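Local atomic coordinates of succinic semialdehyde dehydrogenase (Streptococcus pyogenes MGAS1882, PDB entry 4YWU), a protein that probably oxidises succinic semialdehyde to succinate with a nicotinamide cofactor, as a member of the aldehyde dehydrogenase family. Residues Trp131-Tyr136 against Leu256-Gln261; Gly232-Ile237 against Val262-Lys267. All coordinates share one frame; numbering follows the deposited sequence.

Contact 1 (Trp131-Tyr136 against Leu256-Gln261); sequences WNFPYY and LYNAGQ. With SSN (4-oxobutanoic acid), chain C.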
loop_
_atom_site.group_PDB
_atom_site.type_symbol
_atom_site.label_atom_id
_atom_site.label_comp_id
_atom_site.label_asym_id
_atom_site.label_seq_id
_atom_site.Cartn_x
_atom_site.Cartn_y
_atom_site.Cartn_z
ATOM N N TRP A 131 -10.027 -20.273 -3.728
ATOM C CA TRP A 131 -10.453 -21.581 -3.258
ATOM C C TRP A 131 -9.371 -22.566 -2.824
ATOM O O TRP A 131 -9.671 -23.518 -2.109
ATOM C CB TRP A 131 -11.316 -22.256 -4.329
ATOM C CG TRP A 131 -10.664 -22.271 -5.678
ATOM C CD1 TRP A 131 -10.887 -21.401 -6.708
ATOM C CD2 TRP A 131 -9.634 -23.158 -6.120
ATOM N NE1 TRP A 131 -10.057 -21.689 -7.761
ATOM C CE2 TRP A 131 -9.275 -22.763 -7.428
ATOM C CE3 TRP A 131 -8.975 -24.249 -5.536
ATOM C CZ2 TRP A 131 -8.284 -23.421 -8.167
ATOM C CZ3 TRP A 131 -7.986 -24.905 -6.271
ATOM C CH2 TRP A 131 -7.652 -24.487 -7.572
ATOM N N ASN A 132 -8.125 -22.362 -3.230
ATOM C CA ASN A 132 -7.089 -23.325 -2.862
ATOM C C ASN A 132 -6.870 -23.527 -1.352
ATOM O O ASN A 132 -6.320 -24.544 -0.934
ATOM C CB ASN A 132 -5.773 -22.985 -3.575
ATOM C CG ASN A 132 -5.124 -21.726 -3.051
ATOM O OD1 ASN A 132 -5.791 -20.719 -2.799
ATOM N ND2 ASN A 132 -3.805 -21.767 -2.901
ATOM N N PHE A 133 -7.307 -22.569 -0.542
ATOM C CA PHE A 133 -7.192 -22.650 0.916
ATOM C C PHE A 133 -8.374 -21.892 1.497
ATOM O O PHE A 133 -8.226 -20.817 2.073
ATOM C CB PHE A 133 -5.881 -22.032 1.399
ATOM C CG PHE A 133 -4.681 -22.890 1.141
ATOM C CD1 PHE A 133 -4.484 -24.061 1.860
ATOM C CD2 PHE A 133 -3.750 -22.537 0.167
ATOM C CE1 PHE A 133 -3.376 -24.873 1.616
ATOM C CE2 PHE A 133 -2.638 -23.341 -0.089
ATOM C CZ PHE A 133 -2.451 -24.511 0.637
ATOM N N PRO A 134 -9.574 -22.465 1.360
ATOM C CA PRO A 134 -10.841 -21.903 1.834
ATOM C C PRO A 134 -10.782 -21.172 3.169
ATOM O O PRO A 134 -11.188 -20.014 3.263
ATOM C CB PRO A 134 -11.756 -23.119 1.878
ATOM C CG PRO A 134 -11.250 -23.939 0.733
ATOM C CD PRO A 134 -9.758 -23.860 0.919
ATOM N N TYR A 135 -10.283 -21.843 4.200
ATOM C CA TYR A 135 -10.212 -21.235 5.523
ATOM C C TYR A 135 -8.965 -20.396 5.766
ATOM O O TYR A 135 -9.059 -19.262 6.218
ATOM C CB TYR A 135 -10.354 -22.320 6.600
ATOM C CG TYR A 135 -11.795 -22.545 7.004
ATOM C CD1 TYR A 135 -12.787 -22.751 6.042
ATOM C CD2 TYR A 135 -12.181 -22.499 8.340
ATOM C CE1 TYR A 135 -14.127 -22.901 6.401
ATOM C CE2 TYR A 135 -13.519 -22.647 8.712
ATOM C CZ TYR A 135 -14.488 -22.845 7.737
ATOM O OH TYR A 135 -15.816 -22.977 8.102
ATOM N N TYR A 136 -7.802 -20.955 5.461
ATOM C CA TYR A 136 -6.535 -20.260 5.645
ATOM C C TYR A 136 -6.564 -18.871 4.999
ATOM O O TYR A 136 -6.200 -17.878 5.629
ATOM C CB TYR A 136 -5.406 -21.107 5.046
ATOM C CG TYR A 136 -4.102 -20.371 4.879
ATOM C CD1 TYR A 136 -3.339 -20.001 5.987
ATOM C CD2 TYR A 136 -3.642 -20.016 3.608
ATOM C CE1 TYR A 136 -2.150 -19.292 5.837
ATOM C CE2 TYR A 136 -2.455 -19.304 3.444
ATOM C CZ TYR A 136 -1.715 -18.943 4.563
ATOM O OH TYR A 136 -0.558 -18.212 4.412
ATOM N N LEU A 256 3.480 -31.630 -4.989
ATOM C CA LEU A 256 2.214 -32.346 -5.038
ATOM C C LEU A 256 1.240 -32.070 -3.886
ATOM O O LEU A 256 0.121 -32.591 -3.872
ATOM C CB LEU A 256 2.482 -33.846 -5.200
ATOM C CG LEU A 256 3.282 -34.172 -6.478
ATOM C CD1 LEU A 256 3.437 -35.677 -6.641
ATOM C CD2 LEU A 256 2.577 -33.588 -7.693
ATOM N N TYR A 257 1.655 -31.240 -2.933
ATOM C CA TYR A 257 0.787 -30.875 -1.823
ATOM C C TYR A 257 -0.366 -30.076 -2.434
ATOM O O TYR A 257 -0.144 -29.241 -3.310
ATOM C CB TYR A 257 1.546 -30.011 -0.829
ATOM C CG TYR A 257 0.704 -29.528 0.321
ATOM C CD1 TYR A 257 0.280 -30.403 1.318
ATOM C CD2 TYR A 257 0.335 -28.187 0.422
ATOM C CE1 TYR A 257 -0.496 -29.948 2.393
ATOM C CE2 TYR A 257 -0.437 -27.724 1.487
ATOM C CZ TYR A 257 -0.848 -28.606 2.466
ATOM O OH TYR A 257 -1.623 -28.151 3.513
ATOM N N ASN A 258 -1.589 -30.336 -1.973
ATOM C CA ASN A 258 -2.787 -29.679 -2.493
ATOM C C ASN A 258 -2.814 -29.854 -4.016
ATOM O O ASN A 258 -3.289 -28.988 -4.747
ATOM C CB ASN A 258 -2.790 -28.196 -2.116
ATOM C CG ASN A 258 -4.197 -27.614 -2.019
ATOM O OD1 ASN A 258 -5.158 -28.311 -1.690
ATOM N ND2 ASN A 258 -4.318 -26.320 -2.277
ATOM N N ALA A 259 -2.296 -30.993 -4.475
ATOM C CA ALA A 259 -2.232 -31.343 -5.892
ATOM C C ALA A 259 -1.574 -30.266 -6.768
ATOM O O ALA A 259 -1.938 -30.091 -7.937
ATOM C CB ALA A 259 -3.634 -31.669 -6.414
ATOM N N GLY A 260 -0.609 -29.547 -6.202
ATOM C CA GLY A 260 0.081 -28.516 -6.961
ATOM C C GLY A 260 -0.644 -27.185 -7.076
ATOM O O GLY A 260 -0.149 -26.251 -7.715
ATOM N N GLN A 261 -1.816 -27.093 -6.462
ATOM C CA GLN A 261 -2.600 -25.871 -6.504
ATOM C C GLN A 261 -2.217 -24.947 -5.337
ATOM O O GLN A 261 -3.036 -24.612 -4.484
ATOM C CB GLN A 261 -4.089 -26.222 -6.447
ATOM C CG GLN A 261 -4.555 -27.130 -7.576
ATOM C CD GLN A 261 -5.932 -27.711 -7.321
ATOM O OE1 GLN A 261 -6.148 -28.389 -6.319
ATOM N NE2 GLN A 261 -6.870 -27.446 -8.222
HETATM C C1 SSN C . -1.015 -20.044 -1.507
HETATM O O1 SSN C . 0.099 -20.381 -1.005
HETATM C C2 SSN C . -1.806 -18.855 -0.983
HETATM O O2 SSN C . -1.487 -20.698 -2.462
HETATM C C3 SSN C . -1.996 -17.789 -2.056
HETATM C C4 SSN C . -1.349 -16.496 -1.569
HETATM O O4 SSN C . -0.737 -15.732 -2.310
#
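Asn-132 of the Trp-Asn-Phe-Pro motif stands where aldehyde dehydrogenases place the side-chain amide of the oxyanion hole, and it meets Asn-258 and Gln-261 in the loop leading to Cys-263. Asn-258 gives its ND2 to Asn-132 O at 3.0 Å, a bent bond that arrives tilted 21° from the carbonyl plane; Lys-76 donates to the same oxygen. Two amide nitrogens then share Gln-261 O, both weakly: Asn-132 ND2 at 3.3 Å across the contact, and Asn-258 ND2 at 3.1 Å within the loop. The loop presents these groups by a short left-handed turn at Asn-258 to Gly-260. The side chain of Asn-132 is swung between its backbone N and carbonyl carbon (chi1 70°), which brings ND2 to 2.6 Å from carboxylate oxygen O2 of the bound 4-oxobutanoic acid in a strongly bent, weak bond. Gln-137 donates to Asn-132 OD1 and so fixes which end of the amide faces the ligand. The Phe-133 ring takes Asn-258 ND2 3.9 Å above one face, toward the rim, while Tyr-257 CE2 meets CZ of Phe-133 at the ring edge, also 3.9 Å away. Farther along, the side chain of Gln-261 runs across the Trp-131 indole, CD 3.6 Å from Trp-131 CZ3, with amide and ring planes 58° apart. The asparagine amide and the backbone N of Cys-263 converge on one ligand oxygen as in the family's oxyanion hole, though in this complex that oxygen belongs to the carboxylate, not the aldehyde.

Contact 2 (Gly232-Ile237 against Val262-Lys267); sequences GDDAFI and VCTSSK. With SSN (4-oxobutanoic acid), chain C.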
loop_
_atom_site.group_PDB
_atom_site.type_symbol
_atom_site.label_atom_id
_atom_site.label_comp_id
_atom_site.label_asym_id
_atom_site.label_seq_id
_atom_site.Cartn_x
_atom_site.Cartn_y
_atom_site.Cartn_z
ATOM N N GLY A 232 2.194 -17.382 -8.427
ATOM C CA GLY A 232 3.637 -17.483 -8.373
ATOM C C GLY A 232 4.133 -18.600 -9.271
ATOM O O GLY A 232 3.345 -19.384 -9.799
ATOM N N ASP A 233 5.443 -18.667 -9.448
ATOM C CA ASP A 233 6.074 -19.690 -10.272
ATOM C C ASP A 233 7.434 -19.846 -9.606
ATOM O O ASP A 233 8.486 -19.644 -10.210
ATOM C CB ASP A 233 6.206 -19.175 -11.706
ATOM C CG ASP A 233 6.416 -20.289 -12.708
ATOM O OD1 ASP A 233 5.856 -21.387 -12.489
ATOM O OD2 ASP A 233 7.125 -20.065 -13.718
ATOM N N ASP A 234 7.388 -20.190 -8.328
ATOM C CA ASP A 234 8.585 -20.315 -7.522
ATOM C C ASP A 234 9.692 -21.205 -8.051
ATOM O O ASP A 234 9.448 -22.294 -8.572
ATOM C CB ASP A 234 8.221 -20.758 -6.101
ATOM C CG ASP A 234 7.291 -19.784 -5.403
ATOM O OD1 ASP A 234 7.270 -18.590 -5.778
ATOM O OD2 ASP A 234 6.590 -20.215 -4.465
ATOM N N ALA A 235 10.920 -20.721 -7.891
ATOM C CA ALA A 235 12.103 -21.443 -8.317
ATOM C C ALA A 235 12.661 -22.238 -7.139
ATOM O O ALA A 235 12.856 -21.698 -6.048
ATOM C CB ALA A 235 13.148 -20.470 -8.824
ATOM N N PHE A 236 12.899 -23.523 -7.366
ATOM C CA PHE A 236 13.450 -24.414 -6.357
ATOM C C PHE A 236 14.868 -24.683 -6.872
ATOM O O PHE A 236 15.075 -25.512 -7.758
ATOM C CB PHE A 236 12.606 -25.686 -6.319
ATOM C CG PHE A 236 12.947 -26.633 -5.202
ATOM C CD1 PHE A 236 14.159 -27.319 -5.188
ATOM C CD2 PHE A 236 12.021 -26.890 -4.195
ATOM C CE1 PHE A 236 14.441 -28.253 -4.197
ATOM C CE2 PHE A 236 12.290 -27.823 -3.194
ATOM C CZ PHE A 236 13.503 -28.508 -3.196
ATOM N N ILE A 237 15.837 -23.946 -6.335
ATOM C CA ILE A 237 17.224 -24.057 -6.767
ATOM C C ILE A 237 18.067 -25.014 -5.943
ATOM O O ILE A 237 18.254 -24.823 -4.741
ATOM C CB ILE A 237 17.913 -22.694 -6.740
ATOM C CG1 ILE A 237 17.061 -21.668 -7.495
ATOM C CG2 ILE A 237 19.295 -22.811 -7.357
ATOM C CD1 ILE A 237 17.634 -20.271 -7.486
ATOM N N VAL A 262 -0.957 -24.540 -5.309
ATOM C CA VAL A 262 -0.453 -23.665 -4.266
ATOM C C VAL A 262 0.378 -22.586 -4.940
ATOM O O VAL A 262 1.298 -22.889 -5.694
ATOM C CB VAL A 262 0.444 -24.440 -3.284
ATOM C CG1 VAL A 262 0.755 -23.590 -2.064
ATOM C CG2 VAL A 262 -0.233 -25.731 -2.890
ATOM N N CYS A 263 0.040 -21.329 -4.672
ATOM C CA CYS A 263 0.754 -20.204 -5.257
ATOM C C CYS A 263 2.242 -20.320 -4.966
ATOM O O CYS A 263 3.068 -19.893 -5.771
ATOM C CB CYS A 263 0.199 -18.885 -4.719
ATOM S SG CYS A 263 -1.553 -18.595 -5.145
ATOM N N THR A 264 2.587 -20.908 -3.826
ATOM C CA THR A 264 3.992 -21.087 -3.470
ATOM C C THR A 264 4.500 -22.505 -3.743
ATOM O O THR A 264 5.486 -22.956 -3.160
ATOM C CB THR A 264 4.264 -20.719 -1.990
ATOM O OG1 THR A 264 3.181 -21.177 -1.172
ATOM C CG2 THR A 264 4.425 -19.219 -1.842
ATOM N N SER A 265 3.820 -23.209 -4.635
ATOM C CA SER A 265 4.244 -24.550 -4.992
ATOM C C SER A 265 5.608 -24.421 -5.660
ATOM O O SER A 265 5.945 -23.372 -6.216
ATOM C CB SER A 265 3.255 -25.179 -5.964
ATOM O OG SER A 265 3.575 -26.537 -6.198
ATOM N N SER A 266 6.403 -25.478 -5.589
ATOM C CA SER A 266 7.720 -25.452 -6.199
ATOM C C SER A 266 7.526 -25.802 -7.670
ATOM O O SER A 266 7.775 -26.933 -8.090
ATOM C CB SER A 266 8.629 -26.470 -5.508
ATOM O OG SER A 266 8.746 -26.186 -4.119
ATOM N N LYS A 267 7.076 -24.818 -8.445
ATOM C CA LYS A 267 6.796 -25.009 -9.865
ATOM C C LYS A 267 7.996 -25.098 -10.805
ATOM O O LYS A 267 7.922 -25.761 -11.843
ATOM C CB LYS A 267 5.847 -23.909 -10.360
ATOM C CG LYS A 267 4.550 -23.840 -9.578
ATOM C CD LYS A 267 3.511 -23.018 -10.304
ATOM C CE LYS A 267 2.196 -23.004 -9.543
ATOM N NZ LYS A 267 2.309 -22.324 -8.220
HETATM C C1 SSN C . -1.015 -20.044 -1.507
HETATM O O1 SSN C . 0.099 -20.381 -1.005
HETATM C C2 SSN C . -1.806 -18.855 -0.983
HETATM O O2 SSN C . -1.487 -20.698 -2.462
HETATM C C3 SSN C . -1.996 -17.789 -2.056
HETATM C C4 SSN C . -1.349 -16.496 -1.569
HETATM O O4 SSN C . -0.737 -15.732 -2.310
HETATM O O HOH W 1 4.998 -21.149 -7.295
#
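A buried water with four hydrogen-bonding partners joins Asp-234 to the turn carrying Cys-263: it accepts from Asp-234 N and from Lys-267 NZ and donates to Cys-263 O and, at 2.6 Å, to Ser-265 O. Lys-267 folds back over its own loop, its chain bending only at the last torsion (chi4 65°), so that NZ reaches Val-262 O at 2.8 Å. Ser-265 N, closing the type I turn from Val-262 to Ser-265, comes to that oxygen from the opposite face of the carbonyl plane. A third, weak bond takes NZ to Gly-232 O at 3.5 Å, and Glu-360 adds a long ion pair that probably balances part of the buried charge. Gly-232 CA lies 3.6 Å from Cys-263 O in a CA-H...O contact. Asp-234 OD2 lies against Thr-264, 2.9 Å from its CA, while its OD1 is held by Gly-389 N. On the ligand side, Cys-263 N donates to SSN O2 at 2.8 Å and Thr-264 OG1 weakly to O1. Beyond the turn, Ser-266 OG sits at the edge of the Phe-236 ring, 3.4 Å from CD2. Strand 235-238, which starts here, runs parallel between strands 268-272 and 391-393; Phe-236 meets Phe-269 edge-to-face and packs on Leu-247 and Ser-254 of helix 244-256.

In the fold
Contacts 1 and 2 have centres 13 Å apart and share the continuous run 256-267, loop from Tyr-257 on, whose first half faces 131-136 and whose second half faces 232-237. Val-262 packs at the junction: its CG1 lies 3.9 Å from Phe-133 CE2 and its CG2 3.5 Å from Tyr-257 O. The carboxylate of the bound 4-oxobutanoic acid is held jointly by the two contacts, consistent with an oxyanion hole assembled from 131-136 and the second half of the loop. The aldehyde is at the other end of the ligand: Cys-263 SG, at the position of the family's nucleophilic cysteine, lies 3.2 Å from SSN C3 and 4.1 Å from the aldehyde carbon SSN C4.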